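PDB 1VPD: tartronate semialdehyde reductase from Salmonella typhimurium, which probably reduces tartronate semialdehyde to D-glycerate with NADH or NADPH, the closing step in the breakdown of galactarate. Local coordinates for residues Lys56-Ala59 and Glu60-Val64; Met68-Asn71 and Ser72-Lys76; Ala146-Asp149 and Lys150-Leu154; Met268-Ala271 and Leu272-Asp275. All coordinates share one frame; numbering follows the deposited sequence. Where two conformers were deposited one is given.

Interaction 1 (Lys56-Ala59 and Glu60-Val64)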
ATOM      1  N   LYS A  56      20.028   0.935 -11.108  1.00 18.26           N
ATOM      2  CA  LYS A  56      21.406   0.499 -10.950  1.00 18.46           C
ATOM      3  C   LYS A  56      22.265   1.628 -10.372  1.00 18.23           C
ATOM      4  O   LYS A  56      23.028   1.413  -9.435  1.00 18.46           O
ATOM      5  CB  LYS A  56      21.962   0.029 -12.294  1.00 18.62           C
ATOM      6  CG  LYS A  56      23.498  -0.128 -12.358  1.00 19.74           C
ATOM      7  CD  LYS A  56      23.945  -0.664 -13.705  1.00 22.81           C
ATOM      8  CE  LYS A  56      25.464  -0.910 -13.730  1.00 25.46           C
ATOM      9  NZ  LYS A  56      25.901  -1.363 -15.066  1.00 27.87           N
ATOM     10  N   ALA A  57      22.118   2.832 -10.919  1.00 18.22           N
ATOM     11  CA  ALA A  57      22.884   3.984 -10.434  1.00 18.66           C
ATOM     12  C   ALA A  57      22.480   4.392  -9.032  1.00 18.64           C
ATOM     13  O   ALA A  57      23.309   4.821  -8.243  1.00 19.52           O
ATOM     14  CB  ALA A  57      22.747   5.161 -11.378  1.00 18.84           C
ATOM     15  N   ILE A  58      21.199   4.252  -8.693  1.00 18.49           N
ATOM     16  CA  ILE A  58      20.790   4.496  -7.316  1.00 18.04           C
ATOM     17  C   ILE A  58      21.481   3.503  -6.380  1.00 18.02           C
ATOM     18  O   ILE A  58      22.002   3.891  -5.347  1.00 18.33           O
ATOM     19  CB  ILE A  58      19.252   4.444  -7.206  1.00 18.03           C
ATOM     20  CG1 ILE A  58      18.691   5.683  -7.914  1.00 19.91           C
ATOM     21  CG2 ILE A  58      18.819   4.418  -5.759  1.00 19.15           C
ATOM     22  CD1 ILE A  58      17.208   5.761  -7.974  1.00 20.50           C
ATOM     23  N   ALA A  59      21.520   2.236  -6.772  1.00 18.12           N
ATOM     24  CA  ALA A  59      22.121   1.201  -5.952  1.00 18.73           C
ATOM     25  C   ALA A  59      23.637   1.390  -5.817  1.00 19.45           C
ATOM     26  O   ALA A  59      24.209   1.056  -4.791  1.00 19.93           O
ATOM     27  CB  ALA A  59      21.816  -0.162  -6.533  1.00 18.60           C
ATOM     28  N   GLU A  60      24.273   1.937  -6.841  1.00 20.37           N
ATOM     29  CA  GLU A  60      25.714   2.240  -6.781  1.00 21.87           C
ATOM     30  C   GLU A  60      26.046   3.299  -5.727  1.00 22.52           C
ATOM     31  O   GLU A  60      27.150   3.315  -5.165  1.00 23.61           O
ATOM     32  CB  GLU A  60      26.209   2.677  -8.161  1.00 22.18           C
ATOM     33  CG  GLU A  60      26.330   1.509  -9.120  1.00 24.22           C
ATOM     34  CD  GLU A  60      26.557   1.878 -10.572  1.00 27.57           C
ATOM     35  OE1 GLU A  60      26.239   3.003 -10.999  1.00 28.64           O
ATOM     36  OE2 GLU A  60      27.039   0.988 -11.306  1.00 30.84           O
ATOM     37  N   GLN A  61      25.092   4.181  -5.452  1.00 22.73           N
ATOM     38  CA  GLN A  61      25.274   5.312  -4.556  1.00 23.50           C
ATOM     39  C   GLN A  61      24.689   5.155  -3.153  1.00 23.18           C
ATOM     40  O   GLN A  61      25.021   5.938  -2.266  1.00 23.08           O
ATOM     41  CB  GLN A  61      24.644   6.557  -5.181  1.00 24.49           C
ATOM     42  CG  GLN A  61      25.229   6.964  -6.518  1.00 27.44           C
ATOM     43  CD  GLN A  61      24.406   8.056  -7.161  1.00 30.65           C
ATOM     44  OE1 GLN A  61      23.950   8.967  -6.477  1.00 33.17           O
ATOM     45  NE2 GLN A  61      24.217   7.968  -8.459  1.00 33.03           N
ATOM     46  N   CYS A  62      23.800   4.182  -2.950  1.00 22.34           N
ATOM     47  CA  CYS A  62      23.029   4.089  -1.704  1.00 22.14           C
ATOM     48  C   CYS A  62      23.207   2.727  -1.061  1.00 22.19           C
ATOM     49  O   CYS A  62      23.127   1.721  -1.751  1.00 23.67           O
ATOM     50  CB  CYS A  62      21.530   4.313  -1.986  1.00 21.69           C
ATOM     51  SG  CYS A  62      21.139   5.913  -2.725  1.00 21.80           S
ATOM     52  N   ASP A  63      23.425   2.691   0.247  1.00 22.31           N
ATOM     53  CA  ASP A  63      23.602   1.420   0.967  1.00 22.93           C
ATOM     54  C   ASP A  63      22.264   0.780   1.303  1.00 21.22           C
ATOM     55  O   ASP A  63      22.219  -0.380   1.702  1.00 20.08           O
ATOM     56  CB  ASP A  63      24.313   1.636   2.304  0.60 23.60           C
ATOM     57  CG  ASP A  63      25.765   2.058   2.156  0.60 25.76           C
ATOM     58  OD1 ASP A  63      26.451   1.612   1.209  0.60 27.12           O
ATOM     59  OD2 ASP A  63      26.287   2.826   2.985  0.60 27.94           O
ATOM     60  N   VAL A  64      21.208   1.581   1.223  1.00 19.98           N
ATOM     61  CA  VAL A  64      19.835   1.103   1.450  1.00 19.08           C
ATOM     62  C   VAL A  64      18.921   1.775   0.435  1.00 18.54           C
ATOM     63  O   VAL A  64      19.077   2.966   0.124  1.00 18.23           O
ATOM     64  CB  VAL A  64      19.360   1.344   2.908  1.00 19.31           C
ATOM     65  CG1 VAL A  64      19.337   2.829   3.247  1.00 19.97           C
ATOM     66  CG2 VAL A  64      17.974   0.700   3.157  1.00 19.98           C
TER
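K56 and E60 meet one turn apart in the short helix 55-61, and the backbone bonds of this turn record how the helix ends. E60 N donates to K56 O over 2.9 Å in a regular i to i+4 bond. One residue on, Q61 N reaches I58 O at 3.1 Å, an i to i+3 bond with the donor well above the carbonyl plane, 63° out of it, while its bond to A57 O is weak. The helix thus tightens in its last turn before C62 leaves helical geometry and the chain passes into strand 64-67.

The charged contact is loose. Both side chains are extended, and they cross obliquely, so E60 OE2 lies against the methylene K56 CE at 3.5 Å, whereas K56 NZ stays 4.6 Å from OE2, too far for a salt bridge. E60 CG rests on K56 O at 3.3 Å.

Apolar packing takes the inner side. I58 CG2, placed anti to the backbone N, meets C62 SG at 4.1 Å, and both residues also touch V32 of strand 30-34; I58 further reaches I11 of strand 7-11. The helix therefore covers parallel strands 7-11 and 30-34 of the Rossmann-type domain. The buried I58-C62 pair faces the sheet, while the K56-E60 pair at the outer side probably adds only a modest, solvent-screened attraction.

Interaction 2 (Met68-Asn71 and Ser72-Lys76)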
HETATM    1  N   MSE A  68       8.668   1.508  -3.620  1.00 15.20           N
HETATM    2  CA  MSE A  68       7.234   1.622  -3.362  1.00 16.01           C
HETATM    3  C   MSE A  68       6.558   1.560  -4.723  1.00 15.86           C
HETATM    4  O   MSE A  68       6.361   2.580  -5.385  1.00 15.98           O
HETATM    5  CB  MSE A  68       6.903   2.905  -2.589  1.00 17.20           C
HETATM    6  CG  MSE A  68       5.405   3.184  -2.306  1.00 20.72           C
HETATM    7 SE   MSE A  68       4.504   1.652  -1.690  0.82 31.47          SE
HETATM    8  CE  MSE A  68       4.305   2.049   0.122  1.00 28.39           C
ATOM      9  N   LEU A  69       6.216   0.339  -5.134  1.00 15.48           N
ATOM     10  CA  LEU A  69       5.746   0.046  -6.478  1.00 15.46           C
ATOM     11  C   LEU A  69       4.432  -0.764  -6.425  1.00 16.00           C
ATOM     12  O   LEU A  69       4.074  -1.279  -5.365  1.00 15.52           O
ATOM     13  CB  LEU A  69       6.832  -0.711  -7.231  1.00 15.71           C
ATOM     14  CG  LEU A  69       8.151   0.066  -7.382  1.00 16.18           C
ATOM     15  CD1 LEU A  69       9.296  -0.854  -7.808  1.00 15.80           C
ATOM     16  CD2 LEU A  69       7.953   1.207  -8.374  1.00 18.62           C
ATOM     17  N   PRO A  70       3.708  -0.826  -7.541  1.00 16.62           N
ATOM     18  CA  PRO A  70       2.350  -1.385  -7.516  1.00 17.17           C
ATOM     19  C   PRO A  70       2.206  -2.889  -7.307  1.00 16.96           C
ATOM     20  O   PRO A  70       1.179  -3.296  -6.750  1.00 17.49           O
ATOM     21  CB  PRO A  70       1.776  -1.017  -8.893  1.00 17.79           C
ATOM     22  CG  PRO A  70       2.753  -0.189  -9.587  1.00 19.27           C
ATOM     23  CD  PRO A  70       4.039  -0.261  -8.861  1.00 17.65           C
ATOM     24  N   ASN A  71       3.149  -3.701  -7.788  1.00 16.59           N
ATOM     25  CA  ASN A  71       2.962  -5.149  -7.834  1.00 16.94           C
ATOM     26  C   ASN A  71       4.281  -5.874  -8.085  1.00 16.29           C
ATOM     27  O   ASN A  71       5.321  -5.228  -8.334  1.00 16.15           O
ATOM     28  CB  ASN A  71       1.913  -5.526  -8.901  1.00 17.65           C
ATOM     29  CG  ASN A  71       2.263  -4.988 -10.257  1.00 19.82           C
ATOM     30  OD1 ASN A  71       3.440  -4.948 -10.622  1.00 21.15           O
ATOM     31  ND2 ASN A  71       1.262  -4.503 -10.998  1.00 23.32           N
ATOM     32  N   SER A  72       4.251  -7.196  -8.017  1.00 15.88           N
ATOM     33  CA  SER A  72       5.478  -7.966  -8.164  1.00 16.08           C
ATOM     34  C   SER A  72       6.206  -7.753  -9.499  1.00 16.74           C
ATOM     35  O   SER A  72       7.422  -7.609  -9.484  1.00 16.37           O
ATOM     36  CB  SER A  72       5.203  -9.456  -7.938  0.54 16.51           C
ATOM     37  OG  SER A  72       6.272 -10.251  -8.411  0.54 17.81           O
ATOM     38  N   PRO A  73       5.529  -7.763 -10.654  1.00 17.33           N
ATOM     39  CA  PRO A  73       6.258  -7.516 -11.909  1.00 17.87           C
ATOM     40  C   PRO A  73       7.059  -6.220 -11.891  1.00 17.51           C
ATOM     41  O   PRO A  73       8.193  -6.188 -12.400  1.00 17.60           O
ATOM     42  CB  PRO A  73       5.149  -7.433 -12.968  1.00 18.45           C
ATOM     43  CG  PRO A  73       4.055  -8.282 -12.415  1.00 19.08           C
ATOM     44  CD  PRO A  73       4.115  -8.117 -10.909  1.00 18.34           C
ATOM     45  N   HIS A  74       6.499  -5.163 -11.312  1.00 17.48           N
ATOM     46  CA  HIS A  74       7.214  -3.889 -11.246  1.00 18.24           C
ATOM     47  C   HIS A  74       8.432  -3.997 -10.321  1.00 17.44           C
ATOM     48  O   HIS A  74       9.510  -3.511 -10.666  1.00 17.39           O
ATOM     49  CB  HIS A  74       6.330  -2.756 -10.734  1.00 19.16           C
ATOM     50  CG  HIS A  74       5.415  -2.166 -11.760  1.00 23.47           C
ATOM     51  ND1 HIS A  74       4.218  -2.751 -12.118  1.00 27.07           N
ATOM     52  CD2 HIS A  74       5.500  -1.016 -12.473  1.00 26.90           C
ATOM     53  CE1 HIS A  74       3.608  -1.992 -13.016  1.00 27.65           C
ATOM     54  NE2 HIS A  74       4.362  -0.936 -13.250  1.00 27.70           N
ATOM     55  N   VAL A  75       8.271  -4.611  -9.147  1.00 16.55           N
ATOM     56  CA  VAL A  75       9.395  -4.752  -8.222  1.00 16.33           C
ATOM     57  C   VAL A  75      10.487  -5.626  -8.852  1.00 16.98           C
ATOM     58  O   VAL A  75      11.668  -5.322  -8.746  1.00 16.92           O
ATOM     59  CB  VAL A  75       8.971  -5.350  -6.850  1.00 16.43           C
ATOM     60  CG1 VAL A  75      10.180  -5.517  -5.902  1.00 15.32           C
ATOM     61  CG2 VAL A  75       7.944  -4.465  -6.196  1.00 15.93           C
ATOM     62  N   LYS A  76      10.093  -6.716  -9.488  1.00 17.33           N
ATOM     63  CA  LYS A  76      11.056  -7.608 -10.141  1.00 18.46           C
ATOM     64  C   LYS A  76      11.854  -6.877 -11.215  1.00 19.21           C
ATOM     65  O   LYS A  76      13.078  -7.055 -11.318  1.00 18.73           O
ATOM     66  CB  LYS A  76      10.355  -8.826 -10.728  1.00 19.44           C
ATOM     67  CG  LYS A  76       9.946  -9.852  -9.695  1.00 21.72           C
ATOM     68  CD  LYS A  76       9.382 -11.110 -10.328  1.00 25.53           C
ATOM     69  CE  LYS A  76       9.000 -12.125  -9.239  1.00 27.96           C
ATOM     70  NZ  LYS A  76       8.268 -13.286  -9.825  1.00 30.44           N
TER
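N71 and H74 are joined by two hydrogen bonds to one oxygen, at the N-cap of helix 72-80. H74 N donates to N71 OD1 over 3.1 Å, nearly along the C=O axis, which is the capping bond. The ring nitrogen H74 ND1 donates to the same OD1 over 2.8 Å, with the oxygen at the ring edge and in the ring plane but the donor tilted 33° from the amide plane. N71 CG sits between its own backbone N and carbonyl carbon (chi1 56°), which turns OD1 back over the first helical turn. The backbone bond from V75 N to N71 O, 3.1 Å long, starts the regular helix.

A CH-pi contact covers one face of the imidazole: P70 CG stands 3.8 Å from the ring centroid, only 5° off the normal.

Apolar contact is slighter, with L69 CB against V75 CG2 at 4.0 Å. L69 lies beside G12 of the predicted NAD(+) site, and P70 O takes a weak bond from K243.

With ND1 donating, and proline over one face and OD1 at the edge, the H74 ring is fixed in rotation; the shared oxygen ties H74 backbone and ring to the turn bordering the probable cofactor site.

Interaction 3 (Ala146-Asp149 and Lys150-Leu154); sequences AIFD and KYYDL
Y152 lays its side chain alongside that of F148 one turn earlier in helix 145-156, the two pointing the same way. Followed outward, Y152 CB first lies over the backbone, 3.6 Å from F148 O. With CG anti to the backbone N (chi1 176°), the ring is then carried out parallel to the F148 side chain, which has the same first torsion. Past CG, the CD1 branch of Y152 meets the F148 ring, touching CZ at 3.9 Å and CE2 equally closely. F148 CZ lies at the edge of the tyrosine ring, near its plane. On the other branch, Y152 CD2 has D153 OD1 in the ring plane, 3.6 Å away. Farther out, both side chains touch V162 of strand 161-166, and the F148 ring meets that of H164.

A second pair runs down another side of the helix: I147 CG2 packs on Y151 CD2 at 4.2 Å, and I147 O approaches the edge of the Y151 ring. I147 and Y151 both reach V94 of strand 94-97.

The backbone between them is kinked. K150 N and Y151 N keep their bonds to A146 O and I147 O, but Y152 N makes just a weak 3.5 Å bond to D149 O. D153 N turns to a water, 3.0 Å away, which itself donates to D149 O over 2.9 Å.

Lying in the beta-alpha-beta unit 137-166, this helix therefore sets aromatic and aliphatic carbon against the sheet, while the water bridges the peptide groups parted by the kink and satisfies D153 N.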
ATOM      1  N   ALA A 146      18.075  -8.532  12.606  1.00 21.63           N
ATOM      2  CA  ALA A 146      19.207  -7.610  12.677  1.00 21.59           C
ATOM      3  C   ALA A 146      19.047  -6.490  11.678  1.00 20.97           C
ATOM      4  O   ALA A 146      19.372  -5.352  11.983  1.00 21.37           O
ATOM      5  CB  ALA A 146      20.501  -8.321  12.439  1.00 22.40           C
ATOM      6  N   ILE A 147      18.528  -6.820  10.495  1.00 19.98           N
ATOM      7  CA  ILE A 147      18.329  -5.841   9.437  1.00 19.73           C
ATOM      8  C   ILE A 147      17.138  -4.946   9.783  1.00 19.33           C
ATOM      9  O   ILE A 147      17.198  -3.727   9.623  1.00 18.90           O
ATOM     10  CB  ILE A 147      18.156  -6.544   8.064  1.00 20.03           C
ATOM     11  CG1 ILE A 147      19.329  -7.492   7.757  1.00 21.54           C
ATOM     12  CG2 ILE A 147      17.959  -5.538   6.950  1.00 19.98           C
ATOM     13  CD1 ILE A 147      20.647  -6.822   7.541  1.00 23.67           C
ATOM     14  N   PHE A 148      16.059  -5.554  10.277  1.00 18.89           N
ATOM     15  CA  PHE A 148      14.944  -4.787  10.828  1.00 19.07           C
ATOM     16  C   PHE A 148      15.425  -3.752  11.859  1.00 18.97           C
ATOM     17  O   PHE A 148      15.077  -2.574  11.792  1.00 18.63           O
ATOM     18  CB  PHE A 148      13.909  -5.742  11.459  1.00 18.70           C
ATOM     19  CG  PHE A 148      12.772  -5.042  12.137  1.00 18.27           C
ATOM     20  CD1 PHE A 148      11.601  -4.727  11.427  1.00 17.59           C
ATOM     21  CD2 PHE A 148      12.860  -4.673  13.474  1.00 18.40           C
ATOM     22  CE1 PHE A 148      10.573  -4.050  12.046  1.00 16.52           C
ATOM     23  CE2 PHE A 148      11.837  -4.001  14.091  1.00 18.11           C
ATOM     24  CZ  PHE A 148      10.675  -3.690  13.373  1.00 18.22           C
ATOM     25  N   ASP A 149      16.223  -4.205  12.826  1.00 20.02           N
ATOM     26  CA  ASP A 149      16.683  -3.335  13.903  1.00 21.24           C
ATOM     27  C   ASP A 149      17.548  -2.204  13.360  1.00 21.23           C
ATOM     28  O   ASP A 149      17.421  -1.065  13.785  1.00 21.90           O
ATOM     29  CB  ASP A 149      17.482  -4.136  14.946  1.00 21.69           C
ATOM     30  CG  ASP A 149      16.608  -4.977  15.837  1.00 23.87           C
ATOM     31  OD1 ASP A 149      15.370  -4.759  15.893  1.00 24.74           O
ATOM     32  OD2 ASP A 149      17.088  -5.891  16.539  1.00 26.51           O
ATOM     33  N   LYS A 150      18.385  -2.515  12.381  1.00 21.83           N
ATOM     34  CA  LYS A 150      19.286  -1.524  11.813  1.00 22.64           C
ATOM     35  C   LYS A 150      18.546  -0.397  11.108  1.00 21.76           C
ATOM     36  O   LYS A 150      18.964   0.747  11.181  1.00 20.79           O
ATOM     37  CB  LYS A 150      20.271  -2.185  10.860  1.00 23.79           C
ATOM     38  CG  LYS A 150      21.284  -1.211  10.284  1.00 26.74           C
ATOM     39  CD  LYS A 150      22.390  -1.935   9.569  1.00 30.51           C
ATOM     40  CE  LYS A 150      23.494  -0.957   9.189  1.00 33.16           C
ATOM     41  NZ  LYS A 150      24.559  -1.651   8.431  1.00 34.67           N
ATOM     42  N   TYR A 151      17.421  -0.714  10.458  1.00 20.90           N
ATOM     43  CA  TYR A 151      16.676   0.268   9.686  1.00 20.44           C
ATOM     44  C   TYR A 151      15.338   0.655  10.300  1.00 19.90           C
ATOM     45  O   TYR A 151      14.546   1.345   9.665  1.00 19.73           O
ATOM     46  CB  TYR A 151      16.530  -0.212   8.236  1.00 20.29           C
ATOM     47  CG  TYR A 151      17.874  -0.232   7.552  1.00 21.84           C
ATOM     48  CD1 TYR A 151      18.494   0.953   7.208  1.00 24.18           C
ATOM     49  CD2 TYR A 151      18.544  -1.421   7.315  1.00 24.22           C
ATOM     50  CE1 TYR A 151      19.749   0.968   6.611  1.00 25.45           C
ATOM     51  CE2 TYR A 151      19.810  -1.420   6.711  1.00 26.02           C
ATOM     52  CZ  TYR A 151      20.389  -0.214   6.361  1.00 26.37           C
ATOM     53  OH  TYR A 151      21.631  -0.167   5.784  1.00 29.95           O
ATOM     54  N   TYR A 152      15.135   0.309  11.567  1.00 20.09           N
ATOM     55  CA  TYR A 152      13.925   0.696  12.282  1.00 19.99           C
ATOM     56  C   TYR A 152      13.714   2.204  12.245  1.00 20.07           C
ATOM     57  O   TYR A 152      12.638   2.662  11.925  1.00 19.34           O
ATOM     58  CB  TYR A 152      13.935   0.167  13.739  1.00 20.26           C
ATOM     59  CG  TYR A 152      12.745   0.639  14.546  1.00 20.36           C
ATOM     60  CD1 TYR A 152      11.560  -0.092  14.568  1.00 20.77           C
ATOM     61  CD2 TYR A 152      12.779   1.846  15.236  1.00 21.85           C
ATOM     62  CE1 TYR A 152      10.458   0.353  15.291  1.00 20.95           C
ATOM     63  CE2 TYR A 152      11.685   2.300  15.946  1.00 22.72           C
ATOM     64  CZ  TYR A 152      10.522   1.545  15.972  1.00 22.51           C
ATOM     65  OH  TYR A 152       9.440   2.001  16.673  1.00 23.04           O
ATOM     66  N   ASP A 153      14.735   2.996  12.589  1.00 20.15           N
ATOM     67  CA  ASP A 153      14.569   4.438  12.628  1.00 19.93           C
ATOM     68  C   ASP A 153      14.223   5.012  11.271  1.00 18.77           C
ATOM     69  O   ASP A 153      13.424   5.920  11.179  1.00 18.86           O
ATOM     70  CB  ASP A 153      15.835   5.138  13.152  1.00 20.91           C
ATOM     71  CG  ASP A 153      16.074   4.901  14.638  1.00 23.67           C
ATOM     72  OD1 ASP A 153      15.150   4.525  15.394  1.00 24.15           O
ATOM     73  OD2 ASP A 153      17.202   5.084  15.150  1.00 26.23           O
ATOM     74  N   LEU A 154      14.836   4.489  10.216  1.00 17.91           N
ATOM     75  CA  LEU A 154      14.572   4.966   8.869  1.00 17.98           C
ATOM     76  C   LEU A 154      13.096   4.714   8.529  1.00 17.94           C
ATOM     77  O   LEU A 154      12.404   5.596   8.030  1.00 17.10           O
ATOM     78  CB  LEU A 154      15.451   4.219   7.866  1.00 17.86           C
ATOM     79  CG  LEU A 154      15.149   4.478   6.379  1.00 18.01           C
ATOM     80  CD1 LEU A 154      15.327   5.940   6.016  1.00 19.46           C
ATOM     81  CD2 LEU A 154      15.993   3.601   5.489  1.00 18.61           C
TER
HETATM   82  O   HOH W   1      17.338   1.875  13.706  1.00 22.71           O

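Interaction 4 (Met268-Ala271 and Leu272-Asp275)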
HETATM    1  N   MSE A 268     -17.541  -8.367  -6.243  1.00 10.62           N
HETATM    2  CA  MSE A 268     -18.050  -6.992  -6.283  1.00 10.35           C
HETATM    3  C   MSE A 268     -17.056  -6.064  -6.997  1.00 10.71           C
HETATM    4  O   MSE A 268     -17.459  -5.216  -7.834  1.00 11.33           O
HETATM    5  CB  MSE A 268     -18.320  -6.436  -4.874  1.00 11.29           C
HETATM    6  CG  MSE A 268     -19.325  -7.242  -4.075  1.00 11.47           C
HETATM    7 SE   MSE A 268     -19.589  -6.417  -2.340  0.85 15.85          SE
HETATM    8  CE  MSE A 268     -20.512  -7.943  -1.549  1.00 14.77           C
HETATM    9  N   MSE A 269     -15.778  -6.197  -6.658  1.00 10.28           N
HETATM   10  CA  MSE A 269     -14.746  -5.403  -7.303  1.00 10.46           C
HETATM   11  C   MSE A 269     -14.611  -5.731  -8.792  1.00 11.10           C
HETATM   12  O   MSE A 269     -14.381  -4.813  -9.601  1.00 11.71           O
HETATM   13  CB  MSE A 269     -13.410  -5.546  -6.569  1.00 11.24           C
HETATM   14  CG  MSE A 269     -13.403  -4.927  -5.185  1.00 11.49           C
HETATM   15 SE   MSE A 269     -11.587  -4.853  -4.544  0.87 18.61          SE
HETATM   16  CE  MSE A 269     -11.991  -4.065  -2.794  1.00 14.02           C
ATOM     17  N   GLN A 270     -14.819  -6.998  -9.182  1.00 10.52           N
ATOM     18  CA  GLN A 270     -14.856  -7.339 -10.621  1.00 10.80           C
ATOM     19  C   GLN A 270     -15.995  -6.592 -11.333  1.00 11.17           C
ATOM     20  O   GLN A 270     -15.813  -6.059 -12.442  1.00 11.42           O
ATOM     21  CB  GLN A 270     -14.944  -8.857 -10.847  1.00 10.80           C
ATOM     22  CG  GLN A 270     -13.703  -9.596 -10.383  1.00 10.62           C
ATOM     23  CD  GLN A 270     -12.487  -9.361 -11.279  1.00 12.31           C
ATOM     24  OE1 GLN A 270     -12.632  -9.082 -12.487  1.00 15.16           O
ATOM     25  NE2 GLN A 270     -11.289  -9.453 -10.695  1.00 12.51           N
ATOM     26  N   ALA A 271     -17.162  -6.530 -10.697  1.00 11.12           N
ATOM     27  CA  ALA A 271     -18.277  -5.787 -11.256  1.00 11.36           C
ATOM     28  C   ALA A 271     -17.937  -4.296 -11.396  1.00 11.93           C
ATOM     29  O   ALA A 271     -18.252  -3.684 -12.435  1.00 11.47           O
ATOM     30  CB  ALA A 271     -19.539  -5.988 -10.412  1.00 11.31           C
ATOM     31  N   LEU A 272     -17.306  -3.724 -10.368  1.00 11.72           N
ATOM     32  CA  LEU A 272     -16.913  -2.310 -10.398  1.00 12.38           C
ATOM     33  C   LEU A 272     -15.923  -2.026 -11.521  1.00 12.77           C
ATOM     34  O   LEU A 272     -16.068  -1.026 -12.253  1.00 13.56           O
ATOM     35  CB  LEU A 272     -16.346  -1.877  -9.058  1.00 12.21           C
ATOM     36  CG  LEU A 272     -17.396  -1.700  -7.962  1.00 13.33           C
ATOM     37  CD1 LEU A 272     -16.764  -1.617  -6.611  1.00 15.30           C
ATOM     38  CD2 LEU A 272     -18.277  -0.465  -8.242  1.00 15.41           C
ATOM     39  N   ARG A 273     -14.923  -2.886 -11.669  1.00 12.74           N
ATOM     40  CA  ARG A 273     -13.949  -2.743 -12.762  1.00 13.25           C
ATOM     41  C   ARG A 273     -14.643  -2.788 -14.129  1.00 13.55           C
ATOM     42  O   ARG A 273     -14.376  -1.948 -15.010  1.00 14.30           O
ATOM     43  CB  ARG A 273     -12.904  -3.860 -12.686  1.00 13.55           C
ATOM     44  CG  ARG A 273     -12.004  -3.976 -13.937  1.00 14.28           C
ATOM     45  CD  ARG A 273     -11.008  -5.121 -13.858  1.00 15.69           C
ATOM     46  NE  ARG A 273      -9.908  -4.771 -12.986  1.00 17.42           N
ATOM     47  CZ  ARG A 273      -8.957  -5.612 -12.602  1.00 18.85           C
ATOM     48  NH1 ARG A 273      -8.973  -6.866 -13.010  1.00 20.62           N
ATOM     49  NH2 ARG A 273      -7.984  -5.187 -11.797  1.00 18.59           N
ATOM     50  N   ALA A 274     -15.563  -3.732 -14.283  1.00 13.10           N
ATOM     51  CA  ALA A 274     -16.300  -3.887 -15.538  1.00 13.95           C
ATOM     52  C   ALA A 274     -17.189  -2.672 -15.830  1.00 14.22           C
ATOM     53  O   ALA A 274     -17.489  -2.409 -16.995  1.00 15.14           O
ATOM     54  CB  ALA A 274     -17.103  -5.139 -15.520  1.00 13.92           C
ATOM     55  N   ASP A 275     -17.601  -1.953 -14.788  1.00 14.63           N
ATOM     56  CA  ASP A 275     -18.457  -0.773 -14.911  1.00 16.14           C
ATOM     57  C   ASP A 275     -17.675   0.541 -14.821  1.00 16.39           C
ATOM     58  O   ASP A 275     -18.247   1.594 -14.543  1.00 17.66           O
ATOM     59  CB  ASP A 275     -19.548  -0.842 -13.852  1.00 16.75           C
ATOM     60  CG  ASP A 275     -20.748   0.045 -14.155  1.00 18.59           C
ATOM     61  OD1 ASP A 275     -21.040   0.333 -15.328  1.00 18.87           O
ATOM     62  OD2 ASP A 275     -21.436   0.498 -13.227  1.00 21.68           O
TER
HETATM   63  O   HOH W   2     -10.931  -8.486 -14.521  1.00 16.38           O
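This is a local contact within the last turns of helix 260-274, in the C-terminal part of the chain, where backbone bonding predominates and a water joins two polar side chains. L272 N bonds M268 O, R273 N bonds M269 O over 2.9 Å at 167°, and A274 N bonds Q270 O. The series fades at D275, whose bond to A271 O is weak as the helix ends.

Q270 and R273 lie side by side, pointing the same way, with amide and guanidinium planes 87° apart. Their nitrogens, Q270 NE2 and R273 NH1, come no closer than 4.2 Å; a water links the two side chains instead, donating to Q270 OE1 over 2.7 Å and accepting from R273 NH1 over 3.0 Å at the edge of the guanidinium, in its plane. Q270 folds at chi2 (-72°), which brings its amide round beside the arginine. R273 NE forms a salt bridge with D239, and D275 OD2 one with K291.

L272 CG rests against M268 O at 3.5 Å. The buried selenomethionine M269 packs on helices 238-255 and 285-293.

The water thus bridges amide oxygen and guanidinium, while D239 probably balances the arginine's charge and ties this helix to helix 238-255.

Overall arrangement
Interactions 1, 2 and 3 belong to the Rossmann-type domain, and interaction 4 to the helical C-terminal part. Interactions 1 and 3, with centres 18 Å apart, touch directly: V64 CB packs on Y151 CE1 at 3.7 Å, and V64 CG1 on L154 CD2, so strand 64-67 meets helix 145-156. The same strand leads from interaction 1 into interaction 2, also about 18 Å away between centres. Interactions 1 and 2 both border the predicted NAD(+) site, I58 beside G9 and N71 beside K243. Interaction 4 comes within about 9 Å of interaction 2 at nearest atoms; between side chains, its R273 lies about 6 Å from K243 and its M269 about 12 Å from K175, the predicted active-site residue.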